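Local coordinates for protein myosin regulatory light chain (Physarum polycephalum, PDB 2BL0) that serves as a light chain of a myosin motor and binds calcium through an EF-hand loop, at residues 76-81 and 136-141; 101-106 and 112-117; 119-124 and 132-137. All blocks are in the same frame, centred on the assembly; numbering follows the deposited sequence. Where two conformers were deposited one is given.

Contact 1 of 3, residues 76-81 and 136-141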
loop_
_atom_site.group_PDB
_atom_site.type_symbol
_atom_site.label_atom_id
_atom_site.label_comp_id
_atom_site.label_asym_id
_atom_site.label_seq_id
_atom_site.Cartn_x
_atom_site.Cartn_y
_atom_site.Cartn_z
ATOM N N LYS B 76 -24.594 9.799 16.767
ATOM C CA LYS B 76 -25.733 10.180 17.585
ATOM C C LYS B 76 -25.547 9.666 19.003
ATOM O O LYS B 76 -25.638 10.432 19.956
ATOM C CB LYS B 76 -27.028 9.660 16.965
ATOM C CG LYS B 76 -28.255 9.725 17.868
ATOM C CD LYS B 76 -28.655 11.148 18.215
ATOM C CE LYS B 76 -30.010 11.221 18.943
ATOM N NZ LYS B 76 -30.194 12.467 19.794
ATOM N N GLU B 77 -25.234 8.389 19.141
ATOM C CA GLU B 77 -25.066 7.813 20.468
ATOM C C GLU B 77 -23.905 8.461 21.209
ATOM O O GLU B 77 -23.988 8.692 22.409
ATOM C CB GLU B 77 -24.868 6.287 20.364
ATOM C CG GLU B 77 -26.141 5.518 19.991
ATOM C CD GLU B 77 -25.890 4.140 19.376
ATOM O OE1 GLU B 77 -24.820 3.891 18.766
ATOM O OE2 GLU B 77 -26.799 3.288 19.483
ATOM N N MET B 78 -22.830 8.784 20.505
ATOM C CA MET B 78 -21.696 9.449 21.144
ATOM C C MET B 78 -22.040 10.853 21.617
ATOM O O MET B 78 -21.662 11.254 22.702
ATOM C CB MET B 78 -20.506 9.544 20.194
ATOM C CG MET B 78 -19.763 8.195 19.949
ATOM S SD MET B 78 -18.142 8.425 19.146
ATOM C CE MET B 78 -18.564 8.402 17.506
ATOM N N LEU B 79 -22.737 11.611 20.790
ATOM C CA LEU B 79 -23.068 12.979 21.178
ATOM C C LEU B 79 -24.072 13.005 22.335
ATOM O O LEU B 79 -23.983 13.863 23.208
ATOM C CB LEU B 79 -23.610 13.761 19.993
ATOM C CG LEU B 79 -22.842 14.991 19.497
ATOM C CD1 LEU B 79 -23.843 16.001 18.941
ATOM C CD2 LEU B 79 -21.941 15.677 20.499
ATOM N N ASP B 80 -25.025 12.080 22.317
ATOM C CA ASP B 80 -25.970 11.883 23.427
ATOM C C ASP B 80 -25.216 11.560 24.725
ATOM O O ASP B 80 -25.546 12.080 25.794
ATOM C CB ASP B 80 -26.921 10.713 23.128
ATOM C CG ASP B 80 -28.014 11.061 22.132
ATOM O OD1 ASP B 80 -28.135 12.229 21.709
ATOM O OD2 ASP B 80 -28.819 10.204 21.727
ATOM N N ALA B 81 -24.231 10.671 24.623
ATOM C CA ALA B 81 -23.403 10.295 25.770
ATOM C C ALA B 81 -22.684 11.512 26.313
ATOM O O ALA B 81 -22.740 11.776 27.492
ATOM C CB ALA B 81 -22.401 9.231 25.391
ATOM N N ASP B 136 -16.069 14.223 16.147
ATOM C CA ASP B 136 -15.777 14.430 14.734
ATOM C C ASP B 136 -14.462 13.760 14.323
ATOM O O ASP B 136 -14.377 13.142 13.244
ATOM C CB ASP B 136 -15.763 15.925 14.404
ATOM C CG ASP B 136 -15.411 16.190 12.965
ATOM O OD1 ASP B 136 -14.223 16.061 12.616
ATOM O OD2 ASP B 136 -16.248 16.509 12.105
ATOM N N MET B 137 -13.449 13.879 15.172
ATOM C CA MET B 137 -12.172 13.220 14.934
ATOM C C MET B 137 -12.374 11.696 14.866
ATOM O O MET B 137 -11.852 11.038 13.975
ATOM C CB MET B 137 -11.160 13.601 16.032
ATOM C CG MET B 137 -9.800 12.944 15.894
ATOM S SD MET B 137 -8.711 13.194 17.309
ATOM C CE MET B 137 -9.195 11.893 18.380
ATOM N N LEU B 138 -13.144 11.127 15.788
ATOM C CA LEU B 138 -13.389 9.688 15.774
ATOM C C LEU B 138 -14.138 9.178 14.552
ATOM O O LEU B 138 -13.898 8.059 14.108
ATOM C CB LEU B 138 -14.122 9.243 17.033
ATOM C CG LEU B 138 -13.404 9.478 18.359
ATOM C CD1 LEU B 138 -14.175 8.792 19.477
ATOM C CD2 LEU B 138 -11.972 8.966 18.331
ATOM N N VAL B 139 -15.036 9.990 14.024
ATOM C CA VAL B 139 -15.895 9.587 12.922
ATOM C C VAL B 139 -15.219 9.826 11.561
ATOM O O VAL B 139 -15.326 8.987 10.658
ATOM C CB VAL B 139 -17.256 10.310 12.996
ATOM C CG1 VAL B 139 -18.117 10.013 11.755
ATOM C CG2 VAL B 139 -17.990 9.933 14.276
ATOM N N THR B 140 -14.540 10.961 11.415
ATOM C CA THR B 140 -14.012 11.401 10.113
ATOM C C THR B 140 -12.518 11.153 9.925
ATOM O O THR B 140 -12.032 11.189 8.797
ATOM C CB THR B 140 -14.311 12.898 9.874
ATOM O OG1 THR B 140 -13.559 13.704 10.800
ATOM C CG2 THR B 140 -15.775 13.210 10.171
ATOM N N GLY B 141 -11.806 10.894 11.018
ATOM C CA GLY B 141 -10.364 10.717 10.980
ATOM C C GLY B 141 -9.943 9.448 10.269
ATOM O O GLY B 141 -10.640 8.451 10.307
#
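Met-78 spans the gap between helices 75-85 and 131-140 with the end of its thioether chain, meeting Leu-138 and Val-139. Two atoms do the touching: SD of Met-78 lies 4.0 Å from CD1 of Leu-138, and CE of Met-78 lies 3.6 Å from CG2 of Val-139. The CA atoms of Met-78 and Leu-138 are 9.9 Å apart, a separation that the long side chain largely covers. Its CG stands beside the backbone N and anti to the carbonyl carbon, and an extended chi2 (-166°) carries the sulfur outward. A bend at chi3 (-88°) then turns the methyl onto valine. Val-139 meets it with the branch beside its own backbone N, while its other methyl lies anti to that N. Since Met-78 was modelled in two conformers, this exact pairing of methyls may hold only part of the time. The two helices are the first and last of the C-terminal pair of EF hands, the entering helix of one hand and the exiting helix of the other. Val-135 of helix 131-140 widens the patch under Met-78, and an apolar side chain of another protein chain packs on Met-78 and an aromatic one on Leu-138. Away from the interface each helix has its own polar fastening. Lys-76 NZ makes a 2.8 Å salt bridge to the syn lone pair of Asp-80 OD1. Near the end of helix 131-140, Thr-140 OG1 donates a 2.6 Å hydrogen bond to Asp-136 O from 44° out of the carbonyl plane. Thr-140 N reaches the same Asp-136 O at 2.9 Å from the opposite face, so two donors grip this oxygen. Leu-138 O and Gly-141 O accept hydrogen bonds from basic side chains of the other protein chain.

Contact 2 of 3, residues 101-106 and 112-117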
loop_
_atom_site.group_PDB
_atom_site.type_symbol
_atom_site.label_atom_id
_atom_site.label_comp_id
_atom_site.label_asym_id
_atom_site.label_seq_id
_atom_site.Cartn_x
_atom_site.Cartn_y
_atom_site.Cartn_z
ATOM N N LEU B 101 -12.929 7.948 32.256
ATOM C CA LEU B 101 -14.061 7.154 31.797
ATOM C C LEU B 101 -13.580 6.090 30.825
ATOM O O LEU B 101 -13.907 4.914 30.999
ATOM C CB LEU B 101 -15.113 8.050 31.156
ATOM C CG LEU B 101 -15.785 9.023 32.140
ATOM C CD1 LEU B 101 -16.785 9.889 31.400
ATOM C CD2 LEU B 101 -16.446 8.288 33.322
ATOM N N LEU B 102 -12.797 6.521 29.833
ATOM C CA LEU B 102 -12.152 5.636 28.857
ATOM C C LEU B 102 -11.341 4.512 29.507
ATOM O O LEU B 102 -11.353 3.382 29.025
ATOM C CB LEU B 102 -11.219 6.443 27.949
ATOM C CG LEU B 102 -11.865 7.408 26.952
ATOM C CD1 LEU B 102 -10.797 8.144 26.169
ATOM C CD2 LEU B 102 -12.827 6.661 26.017
ATOM N N LEU B 103 -10.647 4.828 30.598
ATOM C CA LEU B 103 -9.702 3.895 31.214
ATOM C C LEU B 103 -10.292 2.993 32.288
ATOM O O LEU B 103 -9.821 1.877 32.463
ATOM C CB LEU B 103 -8.536 4.657 31.849
ATOM C CG LEU B 103 -7.493 5.189 30.885
ATOM C CD1 LEU B 103 -6.651 6.258 31.570
ATOM C CD2 LEU B 103 -6.613 4.045 30.381
ATOM N N ASN B 104 -11.282 3.483 33.031
ATOM C CA ASN B 104 -11.719 2.799 34.246
ATOM C C ASN B 104 -13.113 2.193 34.212
ATOM O O ASN B 104 -13.468 1.402 35.100
ATOM C CB ASN B 104 -11.556 3.742 35.434
ATOM C CG ASN B 104 -10.117 4.197 35.591
ATOM O OD1 ASN B 104 -9.248 3.398 35.918
ATOM N ND2 ASN B 104 -9.849 5.451 35.284
ATOM N N LEU B 105 -13.895 2.541 33.195
ATOM C CA LEU B 105 -15.264 2.063 33.086
ATOM C C LEU B 105 -15.491 1.397 31.739
ATOM O O LEU B 105 -14.703 1.561 30.801
ATOM C CB LEU B 105 -16.263 3.217 33.250
ATOM C CG LEU B 105 -16.491 3.783 34.659
ATOM C CD1 LEU B 105 -16.613 2.672 35.724
ATOM C CD2 LEU B 105 -15.408 4.769 35.041
ATOM N N GLY B 106 -16.580 0.643 31.676
ATOM C CA GLY B 106 -17.033 0.038 30.440
ATOM C C GLY B 106 -15.991 -0.858 29.808
ATOM O O GLY B 106 -15.283 -1.608 30.506
ATOM N N SER B 112 -1.972 3.152 26.374
ATOM C CA SER B 112 -1.319 3.480 25.110
ATOM C C SER B 112 -2.337 4.012 24.125
ATOM O O SER B 112 -2.062 4.966 23.401
ATOM C CB SER B 112 -0.622 2.252 24.507
ATOM O OG SER B 112 0.643 2.039 25.101
ATOM N N GLU B 113 -3.512 3.377 24.090
ATOM C CA GLU B 113 -4.616 3.802 23.226
ATOM C C GLU B 113 -5.060 5.213 23.590
ATOM O O GLU B 113 -5.211 6.071 22.726
ATOM C CB GLU B 113 -5.801 2.817 23.313
ATOM C CG GLU B 113 -5.593 1.554 22.454
ATOM C CD GLU B 113 -6.475 0.356 22.829
ATOM O OE1 GLU B 113 -7.205 0.382 23.852
ATOM O OE2 GLU B 113 -6.435 -0.651 22.069
ATOM N N VAL B 114 -5.259 5.444 24.882
ATOM C CA VAL B 114 -5.691 6.753 25.365
ATOM C C VAL B 114 -4.658 7.852 25.050
ATOM O O VAL B 114 -5.038 8.939 24.652
ATOM C CB VAL B 114 -6.050 6.702 26.867
ATOM C CG1 VAL B 114 -6.328 8.087 27.408
ATOM C CG2 VAL B 114 -7.261 5.792 27.079
ATOM N N GLU B 115 -3.359 7.575 25.179
ATOM C CA GLU B 115 -2.353 8.599 24.847
ATOM C C GLU B 115 -2.344 8.934 23.350
ATOM O O GLU B 115 -2.122 10.076 22.970
ATOM C CB GLU B 115 -0.942 8.194 25.284
ATOM C CG GLU B 115 -0.720 8.097 26.785
ATOM C CD GLU B 115 -1.113 9.350 27.551
ATOM O OE1 GLU B 115 -1.011 10.481 27.005
ATOM O OE2 GLU B 115 -1.576 9.200 28.697
ATOM N N GLU B 116 -2.598 7.949 22.500
ATOM C CA GLU B 116 -2.604 8.209 21.062
ATOM C C GLU B 116 -3.808 9.068 20.682
ATOM O O GLU B 116 -3.705 9.975 19.850
ATOM C CB GLU B 116 -2.597 6.899 20.270
ATOM C CG GLU B 116 -1.922 7.024 18.912
ATOM C CD GLU B 116 -1.649 5.676 18.263
ATOM O OE1 GLU B 116 -1.602 4.660 18.986
ATOM O OE2 GLU B 116 -1.489 5.640 17.024
ATOM N N LEU B 117 -4.941 8.780 21.311
ATOM C CA LEU B 117 -6.173 9.558 21.132
ATOM C C LEU B 117 -6.012 10.999 21.588
ATOM O O LEU B 117 -6.447 11.935 20.896
ATOM C CB LEU B 117 -7.315 8.915 21.913
ATOM C CG LEU B 117 -7.823 7.606 21.303
ATOM C CD1 LEU B 117 -8.410 6.725 22.374
ATOM C CD2 LEU B 117 -8.868 7.886 20.231
#
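A single methyl, CG2 of Val-114, receives both leucines of helix 95-104 that touch helix 111-118. Leu-103 comes nearest, its CD2 3.8 Å and its CG 3.9 Å from CG2 of Val-114, the two side chains set at an oblique angle. Leu-102 adds the root of its chain: its CB is 4.1 Å from CG2 of Val-114. With chi1 at 173°, Val-114 places CG2 beside its own backbone N, on the side that faces the leucines. The backbones come close here, the CA atoms of Leu-102 and Val-114 being 7.4 Å apart, so the short valine reaches Leu-102 at its CB and Leu-103 at CG and CD2. No hydrogen bond spans the contact, and the patch is purely aliphatic. In the next shell, Leu-109 from the connecting loop touches Leu-102, Val-114 and Leu-117, and its backbone is hydrogen-bonded to that of Leu-102, holding the linker to helix 95-104 while its side chain packs on both helices. Glu-113 OE1 accepts from Thr-110 N at the start of helix 111-118, while Glu-115 makes a salt bridge across to Arg-99. Helix 95-104 is the exiting helix of one EF hand and helix 111-118 the entering helix of the next; the contact thus joins the hands beside their linker, away from the short antiparallel sheet of strands 92-94 and 128-130.

Contact 3 of 3, residues 119-124 and 132-137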
loop_
_atom_site.group_PDB
_atom_site.type_symbol
_atom_site.label_atom_id
_atom_site.label_comp_id
_atom_site.label_asym_id
_atom_site.label_seq_id
_atom_site.Cartn_x
_atom_site.Cartn_y
_atom_site.Cartn_z
ATOM N N LYS B 119 -3.285 12.761 22.013
ATOM C CA LYS B 119 -2.234 13.521 21.340
ATOM C C LYS B 119 -2.810 14.500 20.301
ATOM O O LYS B 119 -2.190 15.516 19.999
ATOM C CB LYS B 119 -1.241 12.555 20.682
ATOM C CG LYS B 119 0.108 13.160 20.297
ATOM C CD LYS B 119 1.248 12.111 20.271
ATOM C CE LYS B 119 0.872 10.825 19.534
ATOM N NZ LYS B 119 1.875 9.712 19.679
ATOM N N GLU B 120 -3.998 14.203 19.772
ATOM C CA GLU B 120 -4.577 14.953 18.651
ATOM C C GLU B 120 -5.691 15.893 19.146
ATOM O O GLU B 120 -6.412 16.506 18.339
ATOM C CB GLU B 120 -5.114 13.985 17.570
ATOM C CG GLU B 120 -4.070 13.484 16.565
ATOM C CD GLU B 120 -4.652 13.102 15.197
ATOM O OE1 GLU B 120 -3.955 12.406 14.426
ATOM O OE2 GLU B 120 -5.807 13.480 14.884
ATOM N N VAL B 121 -5.768 16.059 20.477
ATOM C CA VAL B 121 -6.875 16.733 21.129
ATOM C C VAL B 121 -6.451 18.028 21.823
ATOM O O VAL B 121 -5.612 18.029 22.729
ATOM C CB VAL B 121 -7.536 15.788 22.145
ATOM C CG1 VAL B 121 -8.540 16.525 23.009
ATOM C CG2 VAL B 121 -8.179 14.643 21.413
ATOM N N SER B 122 -7.067 19.124 21.391
ATOM C CA SER B 122 -6.780 20.448 21.911
ATOM C C SER B 122 -7.388 20.638 23.296
ATOM O O SER B 122 -8.601 20.458 23.455
ATOM C CB SER B 122 -7.370 21.497 20.967
ATOM O OG SER B 122 -6.878 22.774 21.309
ATOM N N VAL B 123 -6.564 20.990 24.281
ATOM C CA VAL B 123 -7.029 21.222 25.653
ATOM C C VAL B 123 -6.886 22.706 26.000
ATOM O O VAL B 123 -5.831 23.293 25.786
ATOM C CB VAL B 123 -6.202 20.406 26.685
ATOM C CG1 VAL B 123 -6.735 20.600 28.095
ATOM C CG2 VAL B 123 -6.186 18.946 26.333
ATOM N N SER B 124 -7.930 23.291 26.579
ATOM C CA SER B 124 -7.928 24.713 26.934
ATOM C C SER B 124 -7.087 24.941 28.182
ATOM O O SER B 124 -6.587 23.992 28.794
ATOM C CB SER B 124 -9.343 25.200 27.204
ATOM O OG SER B 124 -9.813 24.753 28.466
ATOM N N GLU B 132 -17.712 17.539 20.767
ATOM C CA GLU B 132 -18.127 17.349 19.373
ATOM C C GLU B 132 -16.927 17.280 18.415
ATOM O O GLU B 132 -16.940 16.490 17.452
ATOM C CB GLU B 132 -19.099 18.435 18.938
ATOM C CG GLU B 132 -19.790 18.111 17.612
ATOM C CD GLU B 132 -18.972 18.437 16.362
ATOM O OE1 GLU B 132 -18.148 19.374 16.408
ATOM O OE2 GLU B 132 -19.178 17.749 15.316
ATOM N N SER B 133 -15.890 18.069 18.668
ATOM C CA SER B 133 -14.668 17.995 17.858
ATOM C C SER B 133 -14.006 16.626 18.046
ATOM O O SER B 133 -13.448 16.077 17.108
ATOM C CB SER B 133 -13.665 19.101 18.202
ATOM O OG SER B 133 -14.192 20.395 17.905
ATOM N N PHE B 134 -14.097 16.075 19.254
ATOM C CA PHE B 134 -13.535 14.762 19.551
ATOM C C PHE B 134 -14.318 13.691 18.800
ATOM O O PHE B 134 -13.723 12.843 18.151
ATOM C CB PHE B 134 -13.518 14.519 21.073
ATOM C CG PHE B 134 -12.910 13.183 21.477
ATOM C CD1 PHE B 134 -11.555 12.940 21.322
ATOM C CD2 PHE B 134 -13.717 12.164 21.978
ATOM C CE1 PHE B 134 -10.999 11.698 21.687
ATOM C CE2 PHE B 134 -13.177 10.940 22.357
ATOM C CZ PHE B 134 -11.830 10.696 22.201
ATOM N N VAL B 135 -15.646 13.765 18.853
ATOM C CA VAL B 135 -16.515 12.862 18.104
ATOM C C VAL B 135 -16.209 13.001 16.618
ATOM O O VAL B 135 -16.045 12.021 15.903
ATOM C CB VAL B 135 -18.013 13.149 18.392
ATOM C CG1 VAL B 135 -18.903 12.313 17.488
ATOM C CG2 VAL B 135 -18.314 12.886 19.881
ATOM N N ASP B 136 -16.069 14.223 16.147
ATOM C CA ASP B 136 -15.777 14.430 14.734
ATOM C C ASP B 136 -14.462 13.760 14.323
ATOM O O ASP B 136 -14.377 13.142 13.244
ATOM C CB ASP B 136 -15.763 15.925 14.404
ATOM C CG ASP B 136 -15.411 16.190 12.965
ATOM O OD1 ASP B 136 -14.223 16.061 12.616
ATOM O OD2 ASP B 136 -16.248 16.509 12.105
ATOM N N MET B 137 -13.449 13.879 15.172
ATOM C CA MET B 137 -12.172 13.220 14.934
ATOM C C MET B 137 -12.374 11.696 14.866
ATOM O O MET B 137 -11.852 11.038 13.975
ATOM C CB MET B 137 -11.160 13.601 16.032
ATOM C CG MET B 137 -9.800 12.944 15.894
ATOM S SD MET B 137 -8.711 13.194 17.309
ATOM C CE MET B 137 -9.195 11.893 18.380
#
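Val-121 pushes its CG2 methyl against the rim of the Phe-134 ring, and this is the tight half of the contact. CG2 of Val-121 is 3.8 Å from CD1 of Phe-134 and 4.1 Å from CE1 of the same ring, lying near the ring plane and so meeting an edge. Phe-134 is turned toward the loop by a chi1 of -178°, with CG anti to the backbone N. The same Val-121 CG2 also lies 4.2 Å from CE of Met-137, whose chain bends at chi3 to bring the methyl in. Beyond Met-137 the contact loosens at Glu-120, which is largely open to solvent although an aromatic side chain of another protein chain packs on both residues. Glu-120 rests its CB 3.7 Å from SD of Met-137, and in the modelled conformer its extended chain lays the carboxylate alongside the sulfur, OE2 of Glu-120 3.8 Å from SD of Met-137. Glu-120 OE1 is hydrogen-bonded to Tyr-142 OH; a second deposited conformer makes the placement of this acid less certain. Loop 119-124 follows the entering helix of the last EF hand, and helix 131-140 is its exiting helix, so the contact folds the start of the EF-hand loop back onto the helix that ends it. Phe-82 on Phe-134 and Ile-129 on Val-121 extend the apolar side inward. Without any hydrogen bond between the segments, the loop's hold on the helix rests on the fit of methyl, thioether and ring edge, with polar bonding left to the periphery.

In the fold
From the N terminus, segment 76-81 on helix 75-85 comes first, and contact 1 closes the longest loop by joining it to the end of helix 131-140. Contact 2 is nested within that loop, closing a short linker between helices 95-104 and 111-118. Contact 3 follows contact 2 in series; it closes the last EF-hand loop and ends on helix 131-140, sharing Asp-136 and Met-137 with contact 1. Helix 131-140 thus faces helix 75-85, loop 119-124 and helix 111-118, where Leu-138 CD2 lies 3.8 Å from Leu-117 CD2. Together the contacts tie all four helices of the C-terminal EF-hand pair.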